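Local atomic coordinates of type II restriction enzyme NlaIV (Neisseria lactamica, PDB entry 6QM2), a protein that cleaves double-stranded DNA within the sequence 5'-GGNNCC-3', cutting after the third base to leave blunt ends with 5'-phosphates. Residues Ile39-Ile50 and Phe128-Val138; Thr152-Ile160 and Trp236-Lys245. All coordinates share one frame; numbering follows the deposited sequence.

Contact 1 (Ile39-Ile50 and Phe128-Val138)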
loop_
_atom_site.group_PDB
_atom_site.type_symbol
_atom_site.label_atom_id
_atom_site.label_comp_id
_atom_site.label_asym_id
_atom_site.label_seq_id
_atom_site.Cartn_x
_atom_site.Cartn_y
_atom_site.Cartn_z
ATOM N N ILE A 39 10.975 12.248 -5.546
ATOM C CA ILE A 39 9.730 11.794 -6.160
ATOM C C ILE A 39 9.337 10.454 -5.527
ATOM O O ILE A 39 10.206 9.663 -5.151
ATOM C CB ILE A 39 9.876 11.662 -7.705
ATOM C CG1 ILE A 39 8.504 11.620 -8.392
ATOM C CG2 ILE A 39 10.722 10.450 -8.100
ATOM C CD1 ILE A 39 7.877 12.981 -8.591
ATOM N N VAL A 40 8.035 10.222 -5.389
ATOM C CA VAL A 40 7.509 8.936 -4.937
ATOM C C VAL A 40 6.672 8.354 -6.073
ATOM O O VAL A 40 5.746 9.004 -6.562
ATOM C CB VAL A 40 6.675 9.099 -3.652
ATOM C CG1 VAL A 40 6.024 7.777 -3.247
ATOM C CG2 VAL A 40 7.546 9.662 -2.532
ATOM N N LYS A 41 7.007 7.131 -6.484
ATOM C CA LYS A 41 6.424 6.514 -7.677
ATOM C C LYS A 41 5.539 5.293 -7.384
ATOM O O LYS A 41 5.288 4.494 -8.288
ATOM C CB LYS A 41 7.541 6.116 -8.649
ATOM C CG LYS A 41 8.515 7.233 -8.997
ATOM C CD LYS A 41 9.536 6.767 -10.024
ATOM C CE LYS A 41 10.737 7.695 -10.083
ATOM N NZ LYS A 41 11.792 7.180 -10.995
ATOM N N GLN A 42 5.056 5.145 -6.149
ATOM C CA GLN A 42 4.113 4.065 -5.827
ATOM C C GLN A 42 2.751 4.400 -6.434
ATOM O O GLN A 42 2.139 5.409 -6.082
ATOM C CB GLN A 42 4.005 3.848 -4.321
ATOM C CG GLN A 42 5.306 3.366 -3.696
ATOM C CD GLN A 42 5.184 3.030 -2.220
ATOM O OE1 GLN A 42 4.085 2.968 -1.663
ATOM N NE2 GLN A 42 6.323 2.805 -1.577
ATOM N N LYS A 43 2.292 3.545 -7.347
ATOM C CA LYS A 43 1.165 3.863 -8.239
ATOM C C LYS A 43 -0.205 3.670 -7.575
ATOM O O LYS A 43 -1.144 4.425 -7.849
ATOM C CB LYS A 43 1.264 3.020 -9.521
ATOM C CG LYS A 43 0.614 3.645 -10.749
ATOM C CD LYS A 43 1.179 3.053 -12.034
ATOM C CE LYS A 43 0.735 3.836 -13.258
ATOM N NZ LYS A 43 1.411 3.367 -14.499
ATOM N N ASP A 44 -0.311 2.650 -6.723
ATOM C CA ASP A 44 -1.537 2.373 -5.949
ATOM C C ASP A 44 -1.927 3.467 -4.931
ATOM O O ASP A 44 -3.107 3.608 -4.605
ATOM C CB ASP A 44 -1.440 1.005 -5.244
ATOM C CG ASP A 44 -0.252 0.905 -4.282
ATOM O OD1 ASP A 44 0.740 1.650 -4.447
ATOM O OD2 ASP A 44 -0.307 0.061 -3.364
ATOM N N VAL A 45 -0.946 4.228 -4.440
ATOM C CA VAL A 45 -1.183 5.319 -3.472
ATOM C C VAL A 45 -1.961 6.506 -4.074
ATOM O O VAL A 45 -2.655 7.215 -3.342
ATOM C CB VAL A 45 0.154 5.801 -2.828
ATOM C CG1 VAL A 45 -0.014 7.072 -1.993
ATOM C CG2 VAL A 45 0.747 4.695 -1.966
ATOM N N VAL A 46 -1.867 6.709 -5.391
ATOM C CA VAL A 46 -2.497 7.867 -6.047
ATOM C C VAL A 46 -4.018 7.856 -5.861
ATOM O O VAL A 46 -4.588 8.857 -5.438
ATOM C CB VAL A 46 -2.147 7.961 -7.557
ATOM C CG1 VAL A 46 -2.896 9.116 -8.228
ATOM C CG2 VAL A 46 -0.644 8.127 -7.751
ATOM N N GLY A 47 -4.656 6.723 -6.153
ATOM C CA GLY A 47 -6.114 6.576 -6.026
ATOM C C GLY A 47 -6.687 6.876 -4.646
ATOM O O GLY A 47 -7.750 7.491 -4.535
ATOM N N ASN A 48 -5.979 6.449 -3.600
ATOM C CA ASN A 48 -6.397 6.695 -2.208
ATOM C C ASN A 48 -6.227 8.151 -1.770
ATOM O O ASN A 48 -6.921 8.606 -0.855
ATOM C CB ASN A 48 -5.612 5.801 -1.236
ATOM C CG ASN A 48 -5.856 4.317 -1.463
ATOM O OD1 ASN A 48 -6.953 3.897 -1.842
ATOM N ND2 ASN A 48 -4.827 3.512 -1.221
ATOM N N ILE A 49 -5.305 8.866 -2.419
ATOM C CA ILE A 49 -4.927 10.220 -2.028
ATOM C C ILE A 49 -5.654 11.331 -2.801
ATOM O O ILE A 49 -5.675 12.468 -2.333
ATOM C CB ILE A 49 -3.376 10.391 -2.079
ATOM C CG1 ILE A 49 -2.885 11.228 -0.896
ATOM C CG2 ILE A 49 -2.881 10.977 -3.399
ATOM C CD1 ILE A 49 -2.902 10.486 0.428
ATOM N N ILE A 50 -6.250 11.021 -3.956
ATOM C CA ILE A 50 -7.029 12.024 -4.707
ATOM C C ILE A 50 -8.218 12.481 -3.859
ATOM O O ILE A 50 -8.527 13.670 -3.813
ATOM C CB ILE A 50 -7.573 11.512 -6.073
ATOM C CG1 ILE A 50 -6.460 11.000 -7.005
ATOM C CG2 ILE A 50 -8.367 12.608 -6.787
ATOM C CD1 ILE A 50 -5.453 12.032 -7.472
ATOM N N PHE A 128 -12.108 10.704 -10.930
ATOM C CA PHE A 128 -10.826 11.107 -11.525
ATOM C C PHE A 128 -10.181 9.943 -12.284
ATOM O O PHE A 128 -9.779 8.951 -11.671
ATOM C CB PHE A 128 -9.845 11.565 -10.439
ATOM C CG PHE A 128 -10.260 12.817 -9.723
ATOM C CD1 PHE A 128 -11.200 12.771 -8.699
ATOM C CD2 PHE A 128 -9.681 14.040 -10.044
ATOM C CE1 PHE A 128 -11.573 13.925 -8.028
ATOM C CE2 PHE A 128 -10.049 15.196 -9.377
ATOM C CZ PHE A 128 -10.996 15.139 -8.366
ATOM N N GLY A 129 -10.083 10.066 -13.606
ATOM C CA GLY A 129 -9.286 9.144 -14.422
ATOM C C GLY A 129 -7.849 9.634 -14.486
ATOM O O GLY A 129 -7.519 10.463 -15.333
ATOM N N TYR A 130 -6.998 9.127 -13.592
ATOM C CA TYR A 130 -5.617 9.618 -13.454
ATOM C C TYR A 130 -4.597 8.795 -14.242
ATOM O O TYR A 130 -4.905 7.711 -14.740
ATOM C CB TYR A 130 -5.210 9.702 -11.975
ATOM C CG TYR A 130 -4.984 8.378 -11.269
ATOM C CD1 TYR A 130 -3.750 7.732 -11.332
ATOM C CD2 TYR A 130 -5.991 7.790 -10.508
ATOM C CE1 TYR A 130 -3.535 6.526 -10.679
ATOM C CE2 TYR A 130 -5.785 6.587 -9.847
ATOM C CZ TYR A 130 -4.555 5.958 -9.938
ATOM O OH TYR A 130 -4.341 4.767 -9.285
ATOM N N ASP A 131 -3.382 9.337 -14.340
ATOM C CA ASP A 131 -2.249 8.679 -15.007
ATOM C C ASP A 131 -0.940 9.125 -14.359
ATOM O O ASP A 131 -0.776 10.310 -14.064
ATOM C CB ASP A 131 -2.238 9.031 -16.502
ATOM C CG ASP A 131 -1.177 8.265 -17.288
ATOM O OD1 ASP A 131 0.025 8.590 -17.163
ATOM O OD2 ASP A 131 -1.550 7.349 -18.052
ATOM N N MET A 132 -0.020 8.181 -14.142
ATOM C CA MET A 132 1.334 8.493 -13.670
ATOM C C MET A 132 2.370 7.912 -14.635
ATOM O O MET A 132 2.378 6.703 -14.887
ATOM C CB MET A 132 1.569 7.959 -12.253
ATOM C CG MET A 132 2.814 8.539 -11.593
ATOM S SD MET A 132 2.977 8.220 -9.822
ATOM C CE MET A 132 3.454 6.496 -9.827
ATOM N N ASP A 133 3.232 8.783 -15.165
ATOM C CA ASP A 133 4.314 8.388 -16.088
ATOM C C ASP A 133 5.498 7.740 -15.341
ATOM O O ASP A 133 5.435 7.542 -14.122
ATOM C CB ASP A 133 4.755 9.586 -16.973
ATOM C CG ASP A 133 5.380 10.753 -16.182
ATOM O OD1 ASP A 133 5.887 10.563 -15.053
ATOM O OD2 ASP A 133 5.366 11.885 -16.715
ATOM N N ASP A 134 6.565 7.411 -16.069
ATOM C CA ASP A 134 7.756 6.780 -15.477
ATOM C C ASP A 134 8.536 7.715 -14.540
ATOM O O ASP A 134 9.128 7.256 -13.558
ATOM C CB ASP A 134 8.679 6.240 -16.574
ATOM C CG ASP A 134 8.002 5.189 -17.442
ATOM O OD1 ASP A 134 7.504 4.188 -16.886
ATOM O OD2 ASP A 134 7.961 5.368 -18.678
ATOM N N ASN A 135 8.525 9.016 -14.842
ATOM C CA ASN A 135 9.170 10.035 -13.994
ATOM C C ASN A 135 8.399 10.374 -12.710
ATOM O O ASN A 135 8.944 11.043 -11.832
ATOM C CB ASN A 135 9.420 11.328 -14.792
ATOM C CG ASN A 135 10.566 11.195 -15.779
ATOM O OD1 ASN A 135 11.693 10.869 -15.400
ATOM N ND2 ASN A 135 10.289 11.460 -17.052
ATOM N N GLY A 136 7.143 9.934 -12.610
ATOM C CA GLY A 136 6.319 10.141 -11.413
ATOM C C GLY A 136 5.361 11.329 -11.427
ATOM O O GLY A 136 4.760 11.637 -10.393
ATOM N N ASN A 137 5.219 11.992 -12.577
ATOM C CA ASN A 137 4.309 13.128 -12.712
ATOM C C ASN A 137 2.877 12.633 -12.920
ATOM O O ASN A 137 2.582 11.962 -13.913
ATOM C CB ASN A 137 4.727 14.028 -13.878
ATOM C CG ASN A 137 4.163 15.434 -13.760
ATOM O OD1 ASN A 137 3.403 15.885 -14.618
ATOM N ND2 ASN A 137 4.526 16.131 -12.686
ATOM N N VAL A 138 2.001 12.965 -11.972
ATOM C CA VAL A 138 0.584 12.585 -12.017
ATOM C C VAL A 138 -0.203 13.623 -12.814
ATOM O O VAL A 138 -0.007 14.827 -12.631
ATOM C CB VAL A 138 -0.030 12.492 -10.598
ATOM C CG1 VAL A 138 -1.494 12.062 -10.665
ATOM C CG2 VAL A 138 0.774 11.540 -9.714
HETATM O O HOH W 1 4.483 11.140 -7.824
#

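Contact 2 (Thr152-Ile160 and Trp236-Lys245)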
loop_
_atom_site.group_PDB
_atom_site.type_symbol
_atom_site.label_atom_id
_atom_site.label_comp_id
_atom_site.label_asym_id
_atom_site.label_seq_id
_atom_site.Cartn_x
_atom_site.Cartn_y
_atom_site.Cartn_z
ATOM N N THR A 152 -22.849 1.830 -13.835
ATOM C CA THR A 152 -23.043 0.390 -13.640
ATOM C C THR A 152 -23.884 -0.186 -14.764
ATOM O O THR A 152 -24.550 0.543 -15.500
ATOM C CB THR A 152 -23.725 0.056 -12.297
ATOM O OG1 THR A 152 -24.883 0.880 -12.126
ATOM C CG2 THR A 152 -22.770 0.273 -11.141
ATOM N N ARG A 153 -23.839 -1.509 -14.872
ATOM C CA ARG A 153 -24.521 -2.247 -15.924
ATOM C C ARG A 153 -24.952 -3.613 -15.402
ATOM O O ARG A 153 -24.764 -3.925 -14.222
ATOM C CB ARG A 153 -23.585 -2.402 -17.128
ATOM C CG ARG A 153 -22.245 -3.072 -16.829
ATOM C CD ARG A 153 -21.640 -3.682 -18.087
ATOM N NE ARG A 153 -20.224 -4.022 -17.930
ATOM C CZ ARG A 153 -19.743 -5.105 -17.313
ATOM N NH1 ARG A 153 -20.549 -6.009 -16.751
ATOM N NH2 ARG A 153 -18.424 -5.281 -17.250
ATOM N N SER A 154 -25.537 -4.418 -16.282
ATOM C CA SER A 154 -25.779 -5.826 -15.993
ATOM C C SER A 154 -24.520 -6.636 -16.300
ATOM O O SER A 154 -23.508 -6.084 -16.739
ATOM C CB SER A 154 -26.959 -6.340 -16.816
ATOM O OG SER A 154 -27.426 -7.570 -16.300
ATOM N N MET A 155 -24.585 -7.940 -16.044
ATOM C CA MET A 155 -23.509 -8.878 -16.393
ATOM C C MET A 155 -24.106 -10.208 -16.859
ATOM O O MET A 155 -25.326 -10.374 -16.904
ATOM C CB MET A 155 -22.582 -9.112 -15.192
ATOM C CG MET A 155 -23.170 -10.020 -14.110
ATOM S SD MET A 155 -22.135 -10.301 -12.665
ATOM C CE MET A 155 -20.531 -10.596 -13.400
ATOM N N ASP A 156 -23.238 -11.158 -17.186
ATOM C CA ASP A 156 -23.685 -12.505 -17.490
ATOM C C ASP A 156 -23.957 -13.253 -16.186
ATOM O O ASP A 156 -23.049 -13.423 -15.370
ATOM C CB ASP A 156 -22.645 -13.255 -18.327
ATOM C CG ASP A 156 -23.191 -14.559 -18.881
ATOM O OD1 ASP A 156 -24.107 -14.499 -19.729
ATOM O OD2 ASP A 156 -22.724 -15.637 -18.456
ATOM N N GLY A 157 -25.209 -13.680 -15.998
ATOM C CA GLY A 157 -25.603 -14.536 -14.868
ATOM C C GLY A 157 -26.204 -13.833 -13.659
ATOM O O GLY A 157 -26.673 -14.497 -12.725
ATOM N N TRP A 158 -26.165 -12.498 -13.656
ATOM C CA TRP A 158 -26.759 -11.676 -12.598
ATOM C C TRP A 158 -27.372 -10.430 -13.213
ATOM O O TRP A 158 -26.935 -9.986 -14.276
ATOM C CB TRP A 158 -25.703 -11.273 -11.567
ATOM C CG TRP A 158 -25.046 -12.437 -10.920
ATOM C CD1 TRP A 158 -23.953 -13.116 -11.372
ATOM C CD2 TRP A 158 -25.453 -13.086 -9.714
ATOM N NE1 TRP A 158 -23.647 -14.145 -10.516
ATOM C CE2 TRP A 158 -24.548 -14.149 -9.486
ATOM C CE3 TRP A 158 -26.483 -12.868 -8.793
ATOM C CZ2 TRP A 158 -24.645 -14.992 -8.379
ATOM C CZ3 TRP A 158 -26.582 -13.708 -7.691
ATOM C CH2 TRP A 158 -25.667 -14.759 -7.494
ATOM N N ALA A 159 -28.366 -9.860 -12.537
ATOM C CA ALA A 159 -29.061 -8.678 -13.050
ATOM C C ALA A 159 -28.179 -7.431 -13.028
ATOM O O ALA A 159 -28.277 -6.601 -13.929
ATOM C CB ALA A 159 -30.354 -8.435 -12.287
ATOM N N ILE A 160 -27.327 -7.306 -12.007
ATOM C CA ILE A 160 -26.357 -6.199 -11.914
ATOM C C ILE A 160 -24.927 -6.742 -11.922
ATOM O O ILE A 160 -24.689 -7.875 -11.495
ATOM C CB ILE A 160 -26.599 -5.301 -10.662
ATOM C CG1 ILE A 160 -25.806 -3.990 -10.779
ATOM C CG2 ILE A 160 -26.253 -6.026 -9.360
ATOM C CD1 ILE A 160 -26.268 -2.902 -9.840
ATOM N N TRP A 236 -37.682 -6.617 -13.761
ATOM C CA TRP A 236 -36.404 -6.824 -14.455
ATOM C C TRP A 236 -36.574 -7.658 -15.723
ATOM O O TRP A 236 -35.947 -7.370 -16.743
ATOM C CB TRP A 236 -35.376 -7.483 -13.531
ATOM C CG TRP A 236 -34.065 -7.789 -14.205
ATOM C CD1 TRP A 236 -33.523 -9.024 -14.424
ATOM C CD2 TRP A 236 -33.145 -6.844 -14.760
ATOM N NE1 TRP A 236 -32.315 -8.906 -15.069
ATOM C CE2 TRP A 236 -32.059 -7.578 -15.289
ATOM C CE3 TRP A 236 -33.124 -5.448 -14.853
ATOM C CZ2 TRP A 236 -30.964 -6.964 -15.906
ATOM C CZ3 TRP A 236 -32.031 -4.833 -15.470
ATOM C CH2 TRP A 236 -30.968 -5.594 -15.989
ATOM N N HIS A 237 -37.431 -8.674 -15.652
ATOM C CA HIS A 237 -37.724 -9.533 -16.802
ATOM C C HIS A 237 -38.148 -8.745 -18.053
ATOM O O HIS A 237 -37.731 -9.081 -19.160
ATOM C CB HIS A 237 -38.799 -10.564 -16.436
ATOM C CG HIS A 237 -38.939 -11.670 -17.434
ATOM N ND1 HIS A 237 -38.117 -12.778 -17.435
ATOM C CD2 HIS A 237 -39.806 -11.843 -18.462
ATOM C CE1 HIS A 237 -38.471 -13.583 -18.420
ATOM N NE2 HIS A 237 -39.493 -13.039 -19.059
ATOM N N GLU A 238 -38.956 -7.701 -17.870
ATOM C CA GLU A 238 -39.405 -6.852 -18.984
ATOM C C GLU A 238 -38.281 -6.024 -19.614
ATOM O O GLU A 238 -38.251 -5.865 -20.833
ATOM C CB GLU A 238 -40.543 -5.912 -18.543
ATOM C CG GLU A 238 -41.846 -6.610 -18.160
ATOM C CD GLU A 238 -42.447 -7.437 -19.289
ATOM O OE1 GLU A 238 -42.921 -8.561 -19.013
ATOM O OE2 GLU A 238 -42.438 -6.976 -20.454
ATOM N N ILE A 239 -37.370 -5.502 -18.792
ATOM C CA ILE A 239 -36.321 -4.579 -19.267
ATOM C C ILE A 239 -34.937 -5.207 -19.463
ATOM O O ILE A 239 -34.036 -4.546 -19.988
ATOM C CB ILE A 239 -36.174 -3.337 -18.349
ATOM C CG1 ILE A 239 -35.810 -3.724 -16.905
ATOM C CG2 ILE A 239 -37.452 -2.516 -18.371
ATOM C CD1 ILE A 239 -35.167 -2.596 -16.128
ATOM N N ALA A 240 -34.771 -6.464 -19.050
ATOM C CA ALA A 240 -33.470 -7.150 -19.118
ATOM C C ALA A 240 -32.841 -7.118 -20.508
ATOM O O ALA A 240 -31.633 -6.912 -20.624
ATOM C CB ALA A 240 -33.593 -8.591 -18.637
ATOM N N HIS A 241 -33.661 -7.295 -21.548
ATOM C CA HIS A 241 -33.184 -7.313 -22.941
ATOM C C HIS A 241 -32.339 -6.090 -23.347
ATOM O O HIS A 241 -31.411 -6.221 -24.147
ATOM C CB HIS A 241 -34.350 -7.495 -23.927
ATOM C CG HIS A 241 -35.283 -6.324 -24.003
ATOM N ND1 HIS A 241 -35.014 -5.209 -24.767
ATOM C CD2 HIS A 241 -36.487 -6.103 -23.427
ATOM C CE1 HIS A 241 -36.007 -4.345 -24.649
ATOM N NE2 HIS A 241 -36.915 -4.864 -23.842
ATOM N N LYS A 242 -32.650 -4.922 -22.789
ATOM C CA LYS A 242 -31.888 -3.697 -23.072
ATOM C C LYS A 242 -30.431 -3.762 -22.597
ATOM O O LYS A 242 -29.574 -3.058 -23.139
ATOM C CB LYS A 242 -32.553 -2.476 -22.421
ATOM C CG LYS A 242 -33.954 -2.146 -22.924
ATOM C CD LYS A 242 -34.414 -0.764 -22.472
ATOM C CE LYS A 242 -34.647 -0.694 -20.970
ATOM N NZ LYS A 242 -35.138 0.643 -20.538
ATOM N N TYR A 243 -30.169 -4.592 -21.582
ATOM C CA TYR A 243 -28.874 -4.644 -20.890
ATOM C C TYR A 243 -28.070 -5.950 -21.063
ATOM O O TYR A 243 -26.870 -5.973 -20.777
ATOM C CB TYR A 243 -29.118 -4.333 -19.405
ATOM C CG TYR A 243 -29.787 -2.983 -19.219
ATOM C CD1 TYR A 243 -29.121 -1.808 -19.571
ATOM C CD2 TYR A 243 -31.094 -2.879 -18.733
ATOM C CE1 TYR A 243 -29.728 -0.569 -19.432
ATOM C CE2 TYR A 243 -31.709 -1.638 -18.585
ATOM C CZ TYR A 243 -31.019 -0.485 -18.936
ATOM O OH TYR A 243 -31.601 0.758 -18.798
ATOM N N LYS A 244 -28.720 -7.017 -21.529
ATOM C CA LYS A 244 -28.059 -8.304 -21.777
ATOM C C LYS A 244 -27.665 -8.385 -23.254
ATOM O O LYS A 244 -27.756 -7.389 -23.978
ATOM C CB LYS A 244 -29.003 -9.457 -21.405
ATOM C CG LYS A 244 -29.458 -9.474 -19.952
ATOM C CD LYS A 244 -28.389 -9.983 -18.996
ATOM C CE LYS A 244 -29.003 -10.269 -17.632
ATOM N NZ LYS A 244 -28.022 -10.791 -16.650
ATOM N N LYS A 245 -27.210 -9.564 -23.687
ATOM C CA LYS A 245 -26.991 -9.864 -25.105
ATOM C C LYS A 245 -28.265 -10.489 -25.681
ATOM O O LYS A 245 -28.796 -10.009 -26.685
ATOM C CB LYS A 245 -25.813 -10.830 -25.313
ATOM C CG LYS A 245 -24.452 -10.374 -24.779
ATOM C CD LYS A 245 -24.232 -10.549 -23.276
ATOM C CE LYS A 245 -24.542 -11.948 -22.751
ATOM N NZ LYS A 245 -24.235 -12.093 -21.302
HETATM O O HOH W 2 -25.832 -3.953 -19.183
HETATM O O HOH W 3 -27.230 -13.342 -17.860
#

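Contact 1 (Ile39-Ile50 and Phe128-Val138)
Methyl CG1 of Val-46 lies over one face of the Tyr-130 ring, 3.6 Å from its centroid and offset toward the rim, while Lys-43 O and Gly-47 CA approach this ring obliquely. The Phe-128 ring receives methyl CG2 of Ile-50 on one face, over its centre and 3.5 Å from the centroid. Both are CH-pi contacts. In Val-46, CG1 points anti to the backbone N (chi1 176°), which lays it on the Tyr-130 face and brings it 4.1 Å from Val-138 CG1; the other methyl, CG2, faces Met-132 SD. The Met-132 chain bends at its end (chi3 75°), bringing CE beside Lys-41 O and Lys-43 CB. Extended Lys-43 runs past Met-132 in the opposite direction, and Lys-43 NZ donates a weak hydrogen bond to Met-132 O at 3.5 Å. Past the end of strand 124-132, Ile-39 CG1 and CD1 rest on the backbone of Asn-135 and Gly-136 in the turn 133-137, and water 1 lies 2.8 Å from Val-40 O and close to Gly-136 O. The turn is held by Asp-133 OD1, which takes Asn-137 N at 2.9 Å from above the carboxylate plane. The axes of helix segment 44-50 and strand segment 128-132 run at 142°, nearer antiparallel than perpendicular, and Val-46 and Ile-50, one turn apart, face the central mixed sheet, consistent with the PD-(D/E)XK nuclease fold.

Contact 2 (Thr152-Ile160 and Trp236-Lys245)
Lys-244 reaches across to the loop 152-160 and brings its amino group between two backbone carbonyls. From CB the chain bends at chi2 (-76°), then runs straight to the tip. Lys-244 CD is the first atom to touch the loop, 3.7 Å from Met-155 O and about as far from Ser-154 OG; Lys-244 CE lies 3.4 Å from Ser-154 OG. Lys-244 NZ donates to Met-155 O at 2.7 Å, nearly in line with the C=O bond (173°), and to Trp-158 O, likewise at 2.7 Å but from above the carbonyl plane (60° out of it). A weak hydrogen bond to Ser-154 OG and one to water 3, which also accepts from Gly-157 N, bring the acceptors to four for three protons, so not all can have one to themselves. Met-155 to Trp-158 form an open beta turn with type II angles, Gly-157 taking the positive phi, and Lys-244 NZ bonds the carbonyls of its first and last residues, tying the turn to the C-terminal tail. Ser-154 OG in turn donates to Ala-159 O at 2.7 Å and sits at the edge of the Trp-236 ring, near its plane. Over one indole face lies Ala-159 CB, 3.6 Å from the centroid of the Trp-236 five-membered ring; the opposite face is covered by Ala-240 CB. Ser-154 CB packs on Tyr-243 CB; the Tyr-243 hydroxyl is hydrogen-bonded to Asp-193, and water 2 bridges Ser-154 N to Tyr-243 O. Lys-245 NZ forms a salt bridge with Asp-156 OD1 at 2.9 Å, on the carboxylate's anti side, somewhat out of its plane.

How the contacts relate
Contact 1 closes along the chain before contact 2 opens; their centres are 35 Å apart, their nearest atoms about 14 Å, and they do not touch. Strand 138-147 connects them: it starts at the turn of contact 1 and leads toward the loop 152-160 of contact 2. Contact 1 sets a helix against the central sheet and lies beside the subunit interface, where Val-40 packs on Ile-49 of the second subunit; no other chain of the assembly touches contact 2. In contact 1 the side-chain position of Gly-47 is about 13 Å from a bound potassium ion, and neither contact supplies the sodium ligands Ser-68, Asn-70, Met-73 and Pro-75.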